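Local coordinates for nucleoside-diphosphate-sugar pyrophosphorylase (Vibrio cholerae, PDB 4EVW), which probably transfers a nucleotidyl group onto a sugar phosphate to make a nucleoside-diphosphate sugar, at residues H28-T31 against L32-S36; T59-F62 against V63-A67. The protein carries 1 engineered substitution. All coordinates share one frame; numbering follows the deposited sequence.

Contact 1. Residues H28-T31 against L32-S36; sequences HGQT and LFEHS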
# COMPACT_ATOMS: atom_id res chain seq x y z
N HIS A 28 1.11 -2.92 22.54
CA HIS A 28 2.16 -2.10 23.13
C HIS A 28 1.80 -0.63 23.32
O HIS A 28 2.64 0.26 23.15
CB HIS A 28 3.42 -2.22 22.28
CG HIS A 28 3.83 -3.63 22.02
ND1 HIS A 28 4.08 -4.53 23.03
CD2 HIS A 28 4.02 -4.31 20.86
CE1 HIS A 28 4.40 -5.70 22.52
NE2 HIS A 28 4.37 -5.59 21.20
N GLY A 29 0.54 -0.36 23.66
CA GLY A 29 0.12 1.01 23.91
C GLY A 29 -0.55 1.79 22.79
O GLY A 29 -0.97 2.93 23.01
N GLN A 30 -0.64 1.22 21.60
CA GLN A 30 -1.28 1.93 20.50
C GLN A 30 -1.90 0.99 19.46
O GLN A 30 -1.54 -0.18 19.38
CB GLN A 30 -0.29 2.89 19.84
CG GLN A 30 0.94 2.23 19.24
CD GLN A 30 1.95 3.25 18.73
OE1 GLN A 30 2.93 2.89 18.08
NE2 GLN A 30 1.71 4.52 19.03
N THR A 31 -2.83 1.53 18.67
CA THR A 31 -3.52 0.75 17.65
C THR A 31 -2.60 0.35 16.50
O THR A 31 -1.59 0.99 16.25
CB THR A 31 -4.71 1.53 17.07
OG1 THR A 31 -4.24 2.74 16.45
CG2 THR A 31 -5.71 1.88 18.17
N LEU A 32 -2.96 -0.73 15.81
CA LEU A 32 -2.16 -1.17 14.69
C LEU A 32 -2.14 -0.05 13.65
O LEU A 32 -1.15 0.12 12.93
CB LEU A 32 -2.72 -2.48 14.12
CG LEU A 32 -2.69 -3.65 15.13
CD1 LEU A 32 -3.07 -4.95 14.43
CD2 LEU A 32 -1.30 -3.77 15.72
N PHE A 33 -3.22 0.73 13.58
CA PHE A 33 -3.29 1.85 12.64
C PHE A 33 -2.12 2.79 12.93
O PHE A 33 -1.40 3.22 12.02
CB PHE A 33 -4.60 2.63 12.81
CG PHE A 33 -4.65 3.92 12.03
CD1 PHE A 33 -4.93 3.92 10.67
CD2 PHE A 33 -4.40 5.13 12.67
CE1 PHE A 33 -4.98 5.12 9.96
CE2 PHE A 33 -4.45 6.33 11.96
CZ PHE A 33 -4.74 6.32 10.60
N GLU A 34 -1.93 3.12 14.21
CA GLU A 34 -0.86 4.01 14.62
C GLU A 34 0.53 3.42 14.37
O GLU A 34 1.44 4.12 13.93
CB GLU A 34 -1.02 4.37 16.10
CG GLU A 34 -2.23 5.26 16.38
CD GLU A 34 -2.61 5.25 17.85
OE1 GLU A 34 -3.34 4.33 18.28
OE2 GLU A 34 -2.17 6.17 18.58
N HIS A 35 0.69 2.13 14.67
CA HIS A 35 1.97 1.47 14.44
C HIS A 35 2.35 1.57 12.96
O HIS A 35 3.51 1.81 12.63
CB HIS A 35 1.89 -0.02 14.79
CG HIS A 35 1.99 -0.30 16.26
ND1 HIS A 35 3.13 -0.04 16.99
CD2 HIS A 35 1.10 -0.84 17.12
CE1 HIS A 35 2.94 -0.42 18.24
NE2 HIS A 35 1.72 -0.91 18.35
N SER A 36 1.37 1.39 12.09
CA SER A 36 1.64 1.45 10.66
C SER A 36 1.89 2.86 10.15
O SER A 36 2.87 3.11 9.45
CB SER A 36 0.49 0.81 9.87
OG SER A 36 0.70 0.98 8.47
O HOH W 1 5.12 2.36 16.81

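Contact 2. Residues T59-F62 against V63-A67; sequences TAVF and VREKA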
# COMPACT_ATOMS: atom_id res chain seq x y z
N THR A 59 -15.11 4.18 11.24
CA THR A 59 -13.71 4.30 10.88
C THR A 59 -13.25 5.71 10.49
O THR A 59 -12.14 6.12 10.86
CB THR A 59 -13.35 3.31 9.75
OG1 THR A 59 -13.61 1.98 10.21
CG2 THR A 59 -11.88 3.42 9.38
N ALA A 60 -14.07 6.45 9.75
CA ALA A 60 -13.68 7.80 9.35
C ALA A 60 -13.36 8.65 10.59
O ALA A 60 -12.37 9.37 10.62
CB ALA A 60 -14.79 8.46 8.53
N VAL A 61 -14.21 8.55 11.61
CA VAL A 61 -14.00 9.29 12.84
C VAL A 61 -12.73 8.82 13.54
O VAL A 61 -11.93 9.63 14.01
CB VAL A 61 -15.22 9.15 13.79
CG1 VAL A 61 -14.87 9.67 15.18
CG2 VAL A 61 -16.41 9.92 13.23
N PHE A 62 -12.54 7.50 13.61
CA PHE A 62 -11.36 6.92 14.24
C PHE A 62 -10.08 7.44 13.57
O PHE A 62 -9.15 7.90 14.25
CB PHE A 62 -11.42 5.38 14.14
CG PHE A 62 -10.13 4.68 14.49
CD1 PHE A 62 -9.83 4.36 15.81
CD2 PHE A 62 -9.22 4.33 13.50
CE1 PHE A 62 -8.64 3.68 16.13
CE2 PHE A 62 -8.03 3.67 13.80
CZ PHE A 62 -7.74 3.34 15.12
N VAL A 63 -10.03 7.37 12.24
CA VAL A 63 -8.86 7.83 11.50
C VAL A 63 -8.61 9.32 11.68
O VAL A 63 -7.47 9.74 11.89
CB VAL A 63 -9.01 7.53 9.99
CG1 VAL A 63 -7.86 8.15 9.19
CG2 VAL A 63 -9.03 6.03 9.78
N ARG A 64 -9.67 10.12 11.60
CA ARG A 64 -9.50 11.56 11.76
C ARG A 64 -8.92 11.87 13.14
O ARG A 64 -8.00 12.69 13.26
CB ARG A 64 -10.83 12.28 11.56
CG ARG A 64 -10.67 13.79 11.58
CD ARG A 64 -11.90 14.50 11.04
NE ARG A 64 -12.06 14.35 9.59
CZ ARG A 64 -11.39 15.04 8.67
NH1 ARG A 64 -10.49 15.94 9.03
NH2 ARG A 64 -11.64 14.83 7.39
N GLU A 65 -9.45 11.22 14.17
CA GLU A 65 -8.95 11.46 15.53
C GLU A 65 -7.50 11.02 15.70
O GLU A 65 -6.68 11.76 16.26
CB GLU A 65 -9.83 10.73 16.56
CG GLU A 65 -11.18 11.39 16.82
CD GLU A 65 -11.99 10.67 17.88
OE1 GLU A 65 -11.46 9.73 18.51
OE2 GLU A 65 -13.17 11.03 18.09
N LYS A 66 -7.17 9.83 15.22
CA LYS A 66 -5.80 9.32 15.34
C LYS A 66 -4.81 10.14 14.52
O LYS A 66 -3.71 10.44 15.00
CB LYS A 66 -5.74 7.85 14.91
CG LYS A 66 -6.53 6.90 15.79
CD LYS A 66 -5.97 6.82 17.20
CE LYS A 66 -6.86 5.96 18.09
NZ LYS A 66 -6.25 5.65 19.41
N ALA A 67 -5.17 10.49 13.29
CA ALA A 67 -4.28 11.28 12.44
C ALA A 67 -3.98 12.63 13.09
O ALA A 67 -2.84 13.10 13.08
CB ALA A 67 -4.90 11.49 11.06

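Contact 1. Residues H28-T31 against L32-S36
With chi1 at 61°, Thr31 holds OG1 between its own backbone N and carbonyl carbon, facing the first turn of the helix that follows, while Glu34, its CG beside the backbone N, folds its carboxylate back over Thr31. Two reciprocal bonds result. Glu34 N donates to Thr31 OG1 at 3.2 Å, and Glu34 OE1 accepts from Thr31 N at 2.9 Å. The hydroxyl also donates to the carboxylate: Thr31 OG1 lies 2.6 Å from Glu34 OE1 and meets its anti lone pair, whereas the backbone N-H of Thr31 arrives from above the carboxylate plane. Glu34 OE1 thus accepts two hydrogen bonds from one residue, which should fix the rotation of the acid. This is a capping box, with Thr31 as the N-cap of helix 32-37, directly after the short hairpin of strands 26-27 and 30-31. The first turn is closed by His35 N, which bonds to Thr31 O at 3.0 Å.

Beside the cap, Gln30 lays its aliphatic part on the His35 imidazole. Its CG sits 3.5 Å from the centroid of the His35 ring, 19° off the normal, a CH-pi contact displaced toward the rim; amide and ring planes stand 85° apart. A water donates to Gln30 OE1 and is also hydrogen-bonded to His35 ND1, bridging the two side chains. The other ring nitrogen, His35 NE2, is bonded to Ala27 O of the hairpin. His28 approaches more loosely, with its CB at the edge of the His35 ring, and both histidines meet Phe241 edge-to-face.

Contact 2. Residues T59-F62 against V63-A67
Consecutive i to i+4 backbone bonds run from Val63 N to Thr59 O at 2.8 Å through to Lys66 N to Phe62 O at 2.9 Å, all with N-H...O angles above 160°. On this regular frame the side chains four residues apart meet in pairs. One pair is Phe62 and Lys66. Phe62 carries its CG anti to the backbone N, and Lys66 CG lies over one face of the ring, while the bend at chi2 (-65°) takes CD and CE out past its CE1 side. Lys66 CG stands 3.9 Å from the centroid of the Phe62 ring, 14° off the normal, a CH-pi contact shifted toward the rim. Farther out on the same side chain, Lys66 CE comes to 3.5 Å from Phe62 CE1. It is therefore the methylenes that touch the ring, while the ammonium group extends beyond it toward Glu34, with which it forms a weak, long ion pair.

The helix is the crossover of a beta-alpha-beta unit, joining parallel strands 49-54 and 75-80. On the side turned to the sheet, Thr59 and Val63 touch through their methyls, Thr59 CG2 to Val63 CG2 at 3.9 Å, and the valine packs on Phe51 and Val53 of strand 49-54. Thr59 OG1 is held by Val56 O and by the hydroxyl of Tyr23. Along the more exposed flank, Val61 and Glu65 run side by side in the same direction, and Val61 CG1 lies 3.6 Å from Glu65 OE2. Arg64 rests its CB against Ala60 O, its longer arm leading off toward Phe75 and Ile77 of strand 75-80.

How the contacts relate
Contact 1 comes first along the chain, at the start of helix 32-37, and contact 2 follows in helix 59-70, with strand 49-54 between them; their centres are about 13 Å apart, on the same side of the molecule's centre. They touch directly. Phe33 of helix 32-37 packs against helix 59-70: Phe33 CE2 lies 3.6 Å from Lys66 CB, and Phe33 CB 3.7 Å from Phe62 CE2. The ring of Phe62 also reaches the capping threonine. Phe33 and Val63 both pack on Phe51, a residue of strand 49-54, so the two helices share one strand of the central mixed sheet, with helix 32-37 lying against the crossover helix.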